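Long-range contacts in diaminopropionate ammonia-lyase (Escherichia coli, PDB 4D9K), which uses pyridoxal 5'-phosphate to catalyse the alpha,beta-elimination of both L- and D-2,3-diaminopropionate to pyruvate and ammonia: residues 5-10 against 309-314; 40-45 against 68-73; 77-82 against 206-211; 229-234 against 255-260; 333-338 against 383-388. One frame throughout, in Å; residues are numbered along the deposited sequence.

Contact 1. Residues 5-10 against 309-314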
# COMPACT_ATOMS: atom_id res chain seq x y z
N SER A 5 -18.52 7.04 8.57
CA SER A 5 -18.87 6.33 9.80
C SER A 5 -18.92 4.82 9.58
O SER A 5 -19.81 4.30 8.89
CB SER A 5 -20.23 6.81 10.32
OG SER A 5 -20.23 8.20 10.57
N LEU A 6 -17.96 4.12 10.18
CA LEU A 6 -17.98 2.67 10.23
C LEU A 6 -18.40 2.24 11.63
O LEU A 6 -18.13 2.95 12.61
CB LEU A 6 -16.61 2.09 9.87
CG LEU A 6 -15.99 2.47 8.52
CD1 LEU A 6 -14.69 1.72 8.29
CD2 LEU A 6 -16.96 2.25 7.36
N LYS A 7 -19.05 1.08 11.72
CA LYS A 7 -19.52 0.54 12.99
C LYS A 7 -18.33 0.29 13.93
O LYS A 7 -17.53 -0.62 13.71
CB LYS A 7 -20.33 -0.74 12.75
CG LYS A 7 -20.86 -1.41 14.01
CD LYS A 7 -21.30 -2.83 13.74
CE LYS A 7 -21.81 -3.51 15.00
NZ LYS A 7 -22.26 -4.90 14.73
N ILE A 8 -18.23 1.13 14.96
CA ILE A 8 -17.16 1.07 15.95
C ILE A 8 -17.77 1.19 17.36
O ILE A 8 -17.45 2.11 18.12
CB ILE A 8 -16.10 2.18 15.69
CG1 ILE A 8 -15.31 1.88 14.40
CG2 ILE A 8 -15.12 2.33 16.85
CD1 ILE A 8 -14.23 0.82 14.55
N ASP A 9 -18.65 0.25 17.70
CA ASP A 9 -19.44 0.34 18.93
C ASP A 9 -18.62 0.02 20.18
O ASP A 9 -18.20 -1.12 20.38
CB ASP A 9 -20.69 -0.54 18.85
CG ASP A 9 -21.69 -0.02 17.83
OD1 ASP A 9 -21.92 1.21 17.80
OD2 ASP A 9 -22.26 -0.83 17.08
N ILE A 10 -18.41 1.04 21.00
CA ILE A 10 -17.59 0.95 22.20
C ILE A 10 -18.44 0.62 23.42
O ILE A 10 -19.47 1.26 23.68
CB ILE A 10 -16.81 2.26 22.46
CG1 ILE A 10 -16.09 2.71 21.19
CG2 ILE A 10 -15.82 2.07 23.59
CD1 ILE A 10 -15.85 4.20 21.12
N PHE A 309 -14.53 -2.91 25.10
CA PHE A 309 -14.75 -3.85 24.02
C PHE A 309 -15.36 -3.12 22.83
O PHE A 309 -16.39 -2.45 22.96
CB PHE A 309 -15.69 -4.99 24.45
CG PHE A 309 -15.12 -5.88 25.51
CD1 PHE A 309 -15.42 -5.66 26.85
CD2 PHE A 309 -14.28 -6.93 25.18
CE1 PHE A 309 -14.90 -6.49 27.84
CE2 PHE A 309 -13.75 -7.76 26.16
CZ PHE A 309 -14.05 -7.53 27.49
N ILE A 310 -14.71 -3.24 21.68
CA ILE A 310 -15.25 -2.68 20.45
C ILE A 310 -15.77 -3.81 19.57
O ILE A 310 -15.07 -4.79 19.31
CB ILE A 310 -14.24 -1.79 19.70
CG1 ILE A 310 -13.91 -0.55 20.55
CG2 ILE A 310 -14.79 -1.37 18.34
CD1 ILE A 310 -12.97 0.43 19.90
N SER A 311 -17.02 -3.67 19.15
CA SER A 311 -17.61 -4.51 18.12
C SER A 311 -17.56 -3.70 16.84
O SER A 311 -18.07 -2.58 16.78
CB SER A 311 -19.05 -4.86 18.48
OG SER A 311 -19.71 -5.46 17.37
N CYS A 312 -16.93 -4.26 15.81
CA CYS A 312 -16.66 -3.50 14.60
C CYS A 312 -17.05 -4.21 13.31
O CYS A 312 -17.10 -5.44 13.25
CB CYS A 312 -15.20 -3.03 14.55
SG CYS A 312 -14.00 -4.34 14.24
N GLN A 313 -17.31 -3.40 12.29
CA GLN A 313 -17.68 -3.82 10.94
C GLN A 313 -16.53 -4.53 10.22
O GLN A 313 -15.36 -4.29 10.54
CB GLN A 313 -18.05 -2.55 10.16
CG GLN A 313 -19.14 -2.69 9.12
CD GLN A 313 -19.53 -1.34 8.53
OE1 GLN A 313 -19.38 -0.30 9.17
NE2 GLN A 313 -20.03 -1.36 7.31
N ASP A 314 -16.87 -5.38 9.25
CA ASP A 314 -15.89 -6.06 8.39
C ASP A 314 -14.88 -5.10 7.77
O ASP A 314 -13.67 -5.33 7.81
CB ASP A 314 -16.62 -6.80 7.25
CG ASP A 314 -16.78 -8.29 7.52
OD1 ASP A 314 -17.40 -8.66 8.54
OD2 ASP A 314 -16.30 -9.08 6.69
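Lys7 N donates to the side-chain oxygen of Gln313, and Lys7 O accepts from Gln313 N. These bonds extend an antiparallel beta pair formed by strands 8-10 and 309-312, at the edge of the mixed sheet. The Lys7 N to Gln313 OE1 bond measures 2.9 Å. It is nearly straight, at 172°, and lies in the plane of the amide carbonyl. The glutamine chain is extended beyond CG, which carries OE1 to the backbone before the strand. Replacing Gln313 with an alanine removes OE1, and Lys7 N would probably be left without this acceptor. Asp9 and Ser311 form the hydrogen-bonded pair, with Asp9 N 3.0 Å from Ser311 O. On the face of Ile8, Ile10, Ile310 and Cys312 the contact is apolar. Ile10 and Ile310 lie side by side, with Ile10 CG1 4.0 Å from Ile310 CG1. Val346 and Ala349 of helix 342-352 pack on this face. Lys7 runs out fully extended alongside Ser311, CG anti to the backbone N (chi1 180°), to a salt bridge with Asp261. Lys7 CE lies 3.7 Å from Ser311 OG.

Contact 2. Residues 40-45 against 68-73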
# COMPACT_ATOMS: atom_id res chain seq x y z
N ALA A 40 16.73 -21.95 16.03
CA ALA A 40 17.57 -21.28 15.04
C ALA A 40 16.73 -20.34 14.18
O ALA A 40 15.71 -20.74 13.61
CB ALA A 40 18.30 -22.30 14.17
N GLY A 41 17.15 -19.08 14.12
CA GLY A 41 16.45 -18.06 13.35
C GLY A 41 15.60 -17.13 14.19
O GLY A 41 14.94 -16.23 13.66
N TYR A 42 15.60 -17.34 15.51
CA TYR A 42 14.85 -16.47 16.41
C TYR A 42 15.34 -15.03 16.32
O TYR A 42 16.54 -14.77 16.26
CB TYR A 42 14.89 -16.94 17.87
CG TYR A 42 14.25 -15.95 18.84
CD1 TYR A 42 12.88 -15.95 19.08
CD2 TYR A 42 15.03 -14.99 19.50
CE1 TYR A 42 12.29 -15.04 19.95
CE2 TYR A 42 14.46 -14.07 20.36
CZ TYR A 42 13.10 -14.10 20.60
OH TYR A 42 12.55 -13.19 21.47
N ARG A 43 14.38 -14.11 16.30
CA ARG A 43 14.65 -12.69 16.31
C ARG A 43 13.36 -12.01 16.76
O ARG A 43 12.29 -12.32 16.23
CB ARG A 43 15.02 -12.20 14.91
CG ARG A 43 15.89 -10.95 14.89
CD ARG A 43 15.79 -10.20 13.58
NE ARG A 43 15.77 -11.08 12.41
CZ ARG A 43 15.73 -10.67 11.14
NH1 ARG A 43 15.71 -9.37 10.86
NH2 ARG A 43 15.71 -11.55 10.15
N PRO A 44 13.45 -11.10 17.75
CA PRO A 44 12.26 -10.35 18.11
C PRO A 44 11.66 -9.69 16.87
O PRO A 44 12.40 -9.13 16.05
CB PRO A 44 12.78 -9.30 19.09
CG PRO A 44 13.99 -9.92 19.70
CD PRO A 44 14.60 -10.77 18.61
N THR A 45 10.35 -9.79 16.71
CA THR A 45 9.66 -9.14 15.60
C THR A 45 9.71 -7.63 15.78
O THR A 45 9.70 -7.14 16.92
CB THR A 45 8.20 -9.60 15.48
OG1 THR A 45 7.58 -9.54 16.76
CG2 THR A 45 8.14 -11.04 14.93
N SER A 68 4.18 -10.68 11.33
CA SER A 68 4.38 -11.29 10.01
C SER A 68 5.85 -11.69 9.82
O SER A 68 6.17 -12.43 8.89
CB SER A 68 3.94 -10.34 8.89
OG SER A 68 4.85 -9.26 8.74
N LYS A 69 6.73 -11.20 10.69
CA LYS A 69 8.15 -11.54 10.63
C LYS A 69 8.51 -12.69 11.57
O LYS A 69 9.69 -12.91 11.86
CB LYS A 69 9.03 -10.32 10.93
CG LYS A 69 8.70 -9.05 10.15
CD LYS A 69 8.98 -9.20 8.66
CE LYS A 69 8.54 -7.95 7.91
NZ LYS A 69 8.44 -8.21 6.45
N ARG A 70 7.51 -13.42 12.06
CA ARG A 70 7.73 -14.51 13.00
C ARG A 70 8.21 -15.76 12.28
O ARG A 70 7.39 -16.54 11.76
CB ARG A 70 6.46 -14.82 13.79
CG ARG A 70 6.69 -15.68 15.02
CD ARG A 70 6.75 -14.82 16.26
NE ARG A 70 8.09 -14.60 16.78
CZ ARG A 70 8.41 -13.66 17.67
NH1 ARG A 70 7.50 -12.82 18.12
NH2 ARG A 70 9.66 -13.57 18.10
N PHE A 71 9.53 -15.95 12.27
CA PHE A 71 10.19 -16.98 11.45
C PHE A 71 9.68 -16.87 10.01
O PHE A 71 9.63 -15.76 9.47
CB PHE A 71 10.04 -18.38 12.07
CG PHE A 71 10.68 -18.50 13.43
CD1 PHE A 71 9.96 -18.23 14.59
CD2 PHE A 71 12.03 -18.84 13.55
CE1 PHE A 71 10.55 -18.33 15.84
CE2 PHE A 71 12.63 -18.94 14.80
CZ PHE A 71 11.89 -18.68 15.95
N GLY A 72 9.29 -17.98 9.40
CA GLY A 72 8.73 -17.93 8.04
C GLY A 72 7.22 -18.06 8.00
O GLY A 72 6.63 -18.26 6.93
N LEU A 73 6.58 -17.92 9.16
CA LEU A 73 5.18 -18.30 9.34
C LEU A 73 4.17 -17.25 8.87
O LEU A 73 3.01 -17.57 8.61
CB LEU A 73 4.92 -18.68 10.81
CG LEU A 73 5.31 -20.06 11.39
CD1 LEU A 73 4.45 -21.18 10.83
CD2 LEU A 73 6.79 -20.39 11.25
O HOH W 1 11.97 -14.74 13.10
O HOH W 2 11.10 -14.77 15.77
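Arg70 reaches across to Tyr42, Arg43 and Thr45. From CB its chain sets off with CG anti to the backbone N (chi1 -165°), and CG packs on Met78. Bends at chi2 and chi3 then turn the guanidinium toward residues 40-45. NE and CZ pass Thr45 CG2, which sits over one face of the guanidinium, 3.8 Å from Arg70 CZ. Arg70 NH1 lies 3.6 Å from Thr45 OG1. Both groups are held by Glu67, NH1 by a salt bridge and OG1 by a hydrogen bond. Arg70 NH2 comes within 3.5 Å of Tyr42 CE1, and the ring and guanidinium planes are 20° apart. NH2 also makes a salt bridge with Glu212 of helix 197-220. The contact thus joins two loops, one between helices 26-36 and 51-57, the other leading from strand 61-66 to helix 78-93, close to the cofactor lysine, Lys77. A water 3.0 Å from Arg70 NH2 donates to Arg43 O. A leucine in place of Arg70 would probably leave Glu67 and Glu212 without this positive partner and unseat that water. Next along, a type II' turn runs from Arg70 to Leu73. Phe71 turns its ring to the other loop, with Phe71 CZ 4.0 Å from Tyr42 CB. A second water accepts from Phe71 N at 2.8 Å and donates weakly to Gly41 O.

Contact 3. Residues 77-82 against 206-211. With PO4 (phosphate ion), chain E.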
# COMPACT_ATOMS: atom_id res chain seq x y z
N LYS A 77 1.32 -17.30 15.56
CA LYS A 77 0.78 -18.46 16.29
C LYS A 77 1.76 -19.56 16.71
O LYS A 77 1.47 -20.30 17.64
CB LYS A 77 -0.45 -19.05 15.57
CG LYS A 77 -1.59 -18.07 15.49
CD LYS A 77 -2.94 -18.72 15.73
CE LYS A 77 -4.04 -17.68 15.76
NZ LYS A 77 -5.38 -18.32 15.63
N MET A 78 2.92 -19.66 16.04
CA MET A 78 3.93 -20.65 16.45
C MET A 78 4.43 -20.44 17.88
O MET A 78 4.84 -21.40 18.54
CB MET A 78 5.10 -20.73 15.45
CG MET A 78 5.96 -19.48 15.29
SD MET A 78 7.05 -19.11 16.68
CE MET A 78 8.05 -20.60 16.75
N LEU A 79 4.38 -19.20 18.36
CA LEU A 79 4.81 -18.87 19.72
C LEU A 79 4.11 -19.74 20.76
O LEU A 79 4.73 -20.17 21.74
CB LEU A 79 4.58 -17.39 20.03
CG LEU A 79 5.46 -16.37 19.31
CD1 LEU A 79 4.96 -14.96 19.59
CD2 LEU A 79 6.93 -16.51 19.70
N GLY A 80 2.83 -20.01 20.54
CA GLY A 80 2.05 -20.85 21.44
C GLY A 80 2.14 -22.31 21.08
O GLY A 80 2.46 -23.14 21.93
N GLY A 81 1.84 -22.62 19.82
CA GLY A 81 1.86 -23.99 19.31
C GLY A 81 3.16 -24.73 19.55
O GLY A 81 3.15 -25.82 20.10
N ALA A 82 4.28 -24.13 19.15
CA ALA A 82 5.59 -24.76 19.32
C ALA A 82 6.00 -24.91 20.78
O ALA A 82 6.64 -25.89 21.15
CB ALA A 82 6.66 -24.01 18.54
N TYR A 206 2.31 -17.19 23.65
CA TYR A 206 1.97 -15.94 22.96
C TYR A 206 2.53 -14.70 23.66
O TYR A 206 2.94 -13.75 23.00
CB TYR A 206 0.45 -15.78 22.81
CG TYR A 206 -0.26 -16.76 21.89
CD1 TYR A 206 0.44 -17.55 20.96
CD2 TYR A 206 -1.65 -16.87 21.92
CE1 TYR A 206 -0.24 -18.43 20.12
CE2 TYR A 206 -2.33 -17.74 21.08
CZ TYR A 206 -1.62 -18.52 20.19
OH TYR A 206 -2.30 -19.38 19.36
N ALA A 207 2.56 -14.73 24.99
CA ALA A 207 3.05 -13.60 25.78
C ALA A 207 4.50 -13.24 25.46
O ALA A 207 4.95 -12.14 25.80
CB ALA A 207 2.85 -13.86 27.27
N THR A 208 5.22 -14.15 24.80
CA THR A 208 6.56 -13.87 24.26
C THR A 208 6.58 -12.56 23.47
O THR A 208 7.47 -11.72 23.68
CB THR A 208 7.09 -15.02 23.38
OG1 THR A 208 7.32 -16.18 24.19
CG2 THR A 208 8.40 -14.65 22.71
N LEU A 209 5.60 -12.38 22.58
CA LEU A 209 5.51 -11.16 21.77
C LEU A 209 5.32 -9.91 22.62
O LEU A 209 5.82 -8.85 22.28
CB LEU A 209 4.41 -11.26 20.70
CG LEU A 209 2.92 -11.16 21.07
CD1 LEU A 209 2.45 -9.71 21.12
CD2 LEU A 209 2.10 -11.95 20.07
N ALA A 210 4.60 -10.06 23.73
CA ALA A 210 4.36 -8.96 24.66
C ALA A 210 5.61 -8.66 25.48
O ALA A 210 5.89 -7.50 25.78
CB ALA A 210 3.19 -9.28 25.58
N ASP A 211 6.36 -9.71 25.83
CA ASP A 211 7.63 -9.55 26.53
C ASP A 211 8.63 -8.82 25.65
O ASP A 211 9.34 -7.92 26.12
CB ASP A 211 8.19 -10.89 27.00
CG ASP A 211 9.43 -10.73 27.87
OD1 ASP A 211 9.29 -10.50 29.09
OD2 ASP A 211 10.56 -10.84 27.33
P PO4 E . -6.64 -15.78 19.08
O1 PO4 E . -7.18 -16.90 18.21
O2 PO4 E . -5.83 -16.31 20.23
O3 PO4 E . -7.82 -15.03 19.65
O4 PO4 E . -5.77 -14.88 18.24
O HOH W 3 -1.17 -21.59 18.51
O HOH W 4 -4.91 -18.70 18.91
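This is a buried helix-helix contact at the active site, where Leu79 and Gly80 pack on Tyr206. It joins the start of helix 78-93 to the middle of helix 197-220. The axes of segments 78-82 and 206-211 approach to 8.6 Å, with 137° between their directions. Gly80 lets the tyrosine ring come close: Gly80 N is 3.5 Å from Tyr206 CD1, and a CB there would clash with the ring. Tyr206 CG is anti to the carbonyl carbon (chi1 -67°), which swings the ring back to residues 77-80. Lys77 O lies in the ring plane at the edge, 3.5 Å from Tyr206 CE1. Leu79 CD2 meets Thr208 CG2 at 3.8 Å, and Leu79 CD1 meets Leu209 CB at 3.9 Å.

Two waters sit at Tyr206 OH. One, 2.6 Å from Tyr206 OH, donates to Lys77 O. The other lies between Tyr206 OH and O2 of a phosphate ion, probably from the crystallisation liquor, and accepts weakly from Lys77 NZ. Lys77 is the lysine that carries pyridoxal phosphate, but here Lys77 NZ bonds weakly to phosphate O1, at 3.5 Å. Helix 122-133 touches Lys77, helix 26-36 covers Leu79 and Thr208, and helix 235-248 packs on Tyr206.

Contact 4. Residues 229-234 against 255-260. With PO4 (phosphate ion), chain E.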
# COMPACT_ATOMS: atom_id res chain seq x y z
N LEU A 229 -6.21 -5.17 21.18
CA LEU A 229 -5.98 -6.58 20.96
C LEU A 229 -7.19 -7.17 20.26
O LEU A 229 -8.32 -7.05 20.77
CB LEU A 229 -5.72 -7.30 22.29
CG LEU A 229 -4.56 -6.76 23.14
CD1 LEU A 229 -4.62 -7.35 24.54
CD2 LEU A 229 -3.21 -7.01 22.49
N GLN A 230 -6.96 -7.76 19.09
CA GLN A 230 -8.01 -8.45 18.35
C GLN A 230 -8.43 -9.70 19.12
O GLN A 230 -7.58 -10.42 19.66
CB GLN A 230 -7.60 -8.79 16.91
CG GLN A 230 -6.21 -9.37 16.72
CD GLN A 230 -5.16 -8.30 16.49
OE1 GLN A 230 -4.77 -7.60 17.42
NE2 GLN A 230 -4.69 -8.18 15.25
N ALA A 231 -9.74 -9.93 19.16
CA ALA A 231 -10.32 -10.93 20.07
C ALA A 231 -10.12 -12.38 19.63
O ALA A 231 -9.76 -13.22 20.46
CB ALA A 231 -11.80 -10.63 20.30
N GLY A 232 -10.37 -12.68 18.36
CA GLY A 232 -10.28 -14.07 17.87
C GLY A 232 -10.95 -15.04 18.82
O GLY A 232 -12.13 -14.89 19.13
N VAL A 233 -10.20 -16.03 19.31
CA VAL A 233 -10.74 -16.99 20.28
C VAL A 233 -10.42 -16.61 21.73
O VAL A 233 -10.84 -17.29 22.66
CB VAL A 233 -10.35 -18.46 19.97
CG1 VAL A 233 -10.73 -18.83 18.55
CG2 VAL A 233 -8.87 -18.71 20.23
N GLY A 234 -9.68 -15.52 21.91
CA GLY A 234 -9.39 -15.01 23.24
C GLY A 234 -8.02 -15.35 23.79
O GLY A 234 -7.58 -14.74 24.77
N SER A 255 -6.91 -0.85 27.88
CA SER A 255 -6.92 -1.96 26.93
C SER A 255 -8.25 -2.07 26.21
O SER A 255 -9.30 -2.08 26.85
CB SER A 255 -6.59 -3.29 27.62
OG SER A 255 -7.56 -3.60 28.60
N ILE A 256 -8.19 -2.14 24.89
CA ILE A 256 -9.38 -2.22 24.05
C ILE A 256 -9.37 -3.55 23.32
O ILE A 256 -8.42 -3.85 22.58
CB ILE A 256 -9.44 -1.08 23.03
CG1 ILE A 256 -9.33 0.28 23.73
CG2 ILE A 256 -10.71 -1.16 22.21
CD1 ILE A 256 -8.97 1.42 22.80
N ILE A 257 -10.41 -4.35 23.52
CA ILE A 257 -10.51 -5.65 22.87
C ILE A 257 -11.43 -5.53 21.68
O ILE A 257 -12.61 -5.18 21.81
CB ILE A 257 -11.00 -6.76 23.84
CG1 ILE A 257 -10.11 -6.82 25.09
CG2 ILE A 257 -11.09 -8.11 23.13
CD1 ILE A 257 -8.62 -6.97 24.82
N VAL A 258 -10.88 -5.82 20.51
CA VAL A 258 -11.55 -5.56 19.25
C VAL A 258 -12.09 -6.86 18.69
O VAL A 258 -11.34 -7.82 18.46
CB VAL A 258 -10.60 -4.89 18.24
CG1 VAL A 258 -11.34 -4.52 16.97
CG2 VAL A 258 -9.95 -3.65 18.85
N GLU A 259 -13.40 -6.89 18.49
CA GLU A 259 -14.08 -8.06 17.97
C GLU A 259 -14.77 -7.72 16.65
O GLU A 259 -15.75 -6.96 16.65
CB GLU A 259 -15.09 -8.56 18.99
CG GLU A 259 -15.26 -10.07 19.02
CD GLU A 259 -15.55 -10.60 20.41
OE1 GLU A 259 -15.84 -9.79 21.33
OE2 GLU A 259 -15.49 -11.84 20.59
N PRO A 260 -14.24 -8.24 15.53
CA PRO A 260 -14.86 -8.04 14.22
C PRO A 260 -16.21 -8.77 14.11
O PRO A 260 -16.37 -9.85 14.66
CB PRO A 260 -13.83 -8.64 13.25
CG PRO A 260 -13.02 -9.58 14.08
CD PRO A 260 -12.96 -8.95 15.44
P PO4 E . -6.64 -15.78 19.08
O1 PO4 E . -7.18 -16.90 18.21
O2 PO4 E . -5.83 -16.31 20.23
O3 PO4 E . -7.82 -15.03 19.65
O4 PO4 E . -5.77 -14.88 18.24
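Leu229 and Ala231 are bound by backbone hydrogen bonds to strand 255-260 in parallel register. Leu229 N donates to Ile256 O at 2.9 Å, and Leu229 O accepts from Val258 N, also at 2.9 Å. The third bond, Ala231 N to Val258 O, is short at 2.7 Å but more bent, at 142°.

The apolar contacts centre on Ile257. Ile257 CD1 reaches Leu229 CB at 3.9 Å. The CG2 branch, anti to the backbone N, meets Ala231 CB. Ala231 CB also touches Glu259 CG, at 3.7 Å. On the face of Gln230 and Val258, the glutamine chain is bent and its NE2 is held by Ser339 O and Ile374 O. Val258 packs there on Val342 and Val346.

Polar contacts to a phosphate ion follow the strand. Gly234 N donates to phosphate O3 at 3.0 Å, and Val233 N adds weak bonds. Gly232 has positive phi, and a CB on it would clash with O3.

Strand 226-230, helix 235-248 and strand 254-260 form a beta-alpha-beta unit. The glycine turn at the helix N-terminus, with Gly234 as N-cap, is consistent with the phosphate-binding loop of fold type II pyridoxal phosphate enzymes.

Contact 5. Residues 333-338 against 383-388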
# COMPACT_ATOMS: atom_id res chain seq x y z
N ARG A 333 6.25 0.63 6.03
CA ARG A 333 5.14 -0.14 5.47
C ARG A 333 5.06 -1.52 6.12
O ARG A 333 6.09 -2.16 6.36
CB ARG A 333 5.33 -0.26 3.96
CG ARG A 333 4.35 -1.17 3.23
CD ARG A 333 4.48 -0.99 1.72
NE ARG A 333 3.89 -2.12 1.00
CZ ARG A 333 4.60 -3.06 0.37
NH1 ARG A 333 5.92 -2.98 0.34
NH2 ARG A 333 3.98 -4.05 -0.24
N ILE A 334 3.82 -1.96 6.39
CA ILE A 334 3.54 -3.22 7.08
C ILE A 334 2.47 -4.02 6.31
O ILE A 334 1.42 -3.49 5.94
CB ILE A 334 3.12 -2.95 8.55
CG1 ILE A 334 4.26 -2.24 9.31
CG2 ILE A 334 2.74 -4.22 9.28
CD1 ILE A 334 3.89 -1.82 10.71
N ILE A 335 2.75 -5.29 6.06
CA ILE A 335 1.80 -6.16 5.37
C ILE A 335 1.01 -6.91 6.42
O ILE A 335 1.55 -7.76 7.13
CB ILE A 335 2.49 -7.17 4.43
CG1 ILE A 335 3.43 -6.45 3.46
CG2 ILE A 335 1.46 -8.02 3.69
CD1 ILE A 335 4.14 -7.42 2.53
N SER A 336 -0.27 -6.56 6.53
CA SER A 336 -1.13 -7.05 7.59
C SER A 336 -2.39 -7.67 7.00
O SER A 336 -3.11 -7.02 6.23
CB SER A 336 -1.50 -5.89 8.51
OG SER A 336 -2.05 -6.34 9.73
N GLY A 337 -2.67 -8.92 7.36
CA GLY A 337 -3.87 -9.62 6.90
C GLY A 337 -5.14 -9.18 7.61
O GLY A 337 -5.11 -8.27 8.44
N GLU A 338 -6.25 -9.84 7.29
CA GLU A 338 -7.56 -9.47 7.83
C GLU A 338 -7.61 -9.45 9.36
O GLU A 338 -8.13 -8.51 9.96
CB GLU A 338 -8.68 -10.36 7.28
CG GLU A 338 -10.06 -9.99 7.80
CD GLU A 338 -11.20 -10.59 7.01
OE1 GLU A 338 -11.12 -11.78 6.63
OE2 GLU A 338 -12.19 -9.86 6.77
N LYS A 383 -4.55 -13.69 -2.13
CA LYS A 383 -5.69 -13.35 -2.97
C LYS A 383 -6.57 -12.32 -2.28
O LYS A 383 -6.83 -11.25 -2.82
CB LYS A 383 -6.48 -14.62 -3.31
CG LYS A 383 -7.79 -14.36 -4.04
CD LYS A 383 -8.37 -15.64 -4.64
CE LYS A 383 -9.65 -15.34 -5.39
NZ LYS A 383 -10.65 -14.63 -4.52
N HIS A 384 -7.03 -12.64 -1.07
CA HIS A 384 -7.83 -11.72 -0.27
C HIS A 384 -7.07 -10.42 0.04
O HIS A 384 -7.63 -9.33 -0.09
CB HIS A 384 -8.30 -12.42 1.00
CG HIS A 384 -9.05 -11.52 1.96
ND1 HIS A 384 -10.36 -11.29 1.85
CD2 HIS A 384 -8.60 -10.78 3.05
CE1 HIS A 384 -10.75 -10.44 2.82
NE2 HIS A 384 -9.67 -10.13 3.56
N TYR A 385 -5.80 -10.53 0.41
CA TYR A 385 -4.99 -9.33 0.71
C TYR A 385 -4.97 -8.32 -0.45
O TYR A 385 -5.24 -7.14 -0.25
CB TYR A 385 -3.56 -9.70 1.13
CG TYR A 385 -2.74 -8.48 1.52
CD1 TYR A 385 -2.84 -7.93 2.80
CD2 TYR A 385 -1.89 -7.86 0.60
CE1 TYR A 385 -2.10 -6.80 3.16
CE2 TYR A 385 -1.15 -6.73 0.94
CZ TYR A 385 -1.26 -6.21 2.22
OH TYR A 385 -0.54 -5.10 2.55
N ARG A 386 -4.68 -8.81 -1.66
CA ARG A 386 -4.61 -7.94 -2.84
C ARG A 386 -5.98 -7.51 -3.35
O ARG A 386 -6.09 -6.54 -4.10
CB ARG A 386 -3.78 -8.58 -3.96
CG ARG A 386 -2.33 -8.86 -3.57
CD ARG A 386 -1.54 -7.58 -3.35
NE ARG A 386 -0.27 -7.85 -2.67
CZ ARG A 386 0.65 -6.93 -2.40
NH1 ARG A 386 0.46 -5.67 -2.74
NH2 ARG A 386 1.77 -7.28 -1.77
N GLU A 387 -7.02 -8.24 -2.97
CA GLU A 387 -8.38 -7.83 -3.28
C GLU A 387 -8.72 -6.60 -2.42
O GLU A 387 -9.21 -5.59 -2.93
CB GLU A 387 -9.37 -8.98 -3.05
CG GLU A 387 -9.51 -9.89 -4.26
CD GLU A 387 -10.08 -11.26 -3.96
OE1 GLU A 387 -10.65 -11.48 -2.86
OE2 GLU A 387 -9.97 -12.13 -4.84
N VAL A 388 -8.41 -6.68 -1.14
CA VAL A 388 -8.57 -5.55 -0.23
C VAL A 388 -7.72 -4.36 -0.67
O VAL A 388 -8.26 -3.31 -1.00
CB VAL A 388 -8.26 -5.95 1.23
CG1 VAL A 388 -8.28 -4.73 2.15
CG2 VAL A 388 -9.25 -6.99 1.72
O HOH W 5 4.81 -7.05 -0.55
O HOH W 6 -1.09 -4.33 5.08
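Residues 333-338 run as an irregular extended loop past one side of helix 382-391, with Ile335 and Ser336 against Tyr385. The loop lies between helices 314-325 and 342-352, and the contact packs it on helix 382-391, the last helix of the chain. Tyr385 carries the most contact. Its CG is anti to the backbone N (chi1 -177°), which brings the ring across to the loop. Ile335 CG2 sits over one ring face in a CH-pi contact, 4.0 Å from the centroid of the Tyr385 ring and 26° off the normal. Ser336 O comes up to the ring edge, in plane, 3.2 Å from Tyr385 CE1. At the ring's tip, Tyr385 OH donates to a water at 2.7 Å. This water also accepts from Ser336 N and donates to Ile334 O, so it ties the ring to both sides of Ile335. Asn326 of the second subunit is a further partner of Tyr385 OH.

At the 338 end, Glu338 and His384 cross at about a right angle without bonding, and His384 ND1 is held by Lys393. At the 333 end the two arginines lie edge to edge. Their like charges are probably eased by partners on the second subunit, Asn326 for Arg333 and the carbonyl of Pro327 for Arg386. Tyr385 CE2 sits over the face of the Arg386 guanidinium, which also makes a cation-pi contact with Trp390. Arg333 NH2 and Arg386 NH2 are 4.2 Å apart, and one water accepts from both, at 3.1 Å from Arg333 NH2 and more weakly from Arg386 NH2.

In the fold
Contacts 1 and 4 share the mixed sheet. Their centres are about 12 Å apart, and strands 308-312 and 254-260 are neighbours in it. Contacts 2 and 3 have centres about 11 Å apart and touch where Arg70 and Phe71 meet Met78 and Leu79. Contacts 3 and 4 do not touch, but both reach the phosphate ion next to the cofactor lysine. Contact 5, its centre about 20 Å from that of contact 1, extends to the second subunit of the homodimer. Along the chain, contact 1 closes a long loop that contains contacts 2, 3 and 4 in series; contact 5 follows. The N-terminal strand thus pairs with a strand about 300 residues later and forms one edge of the sheet within this chain.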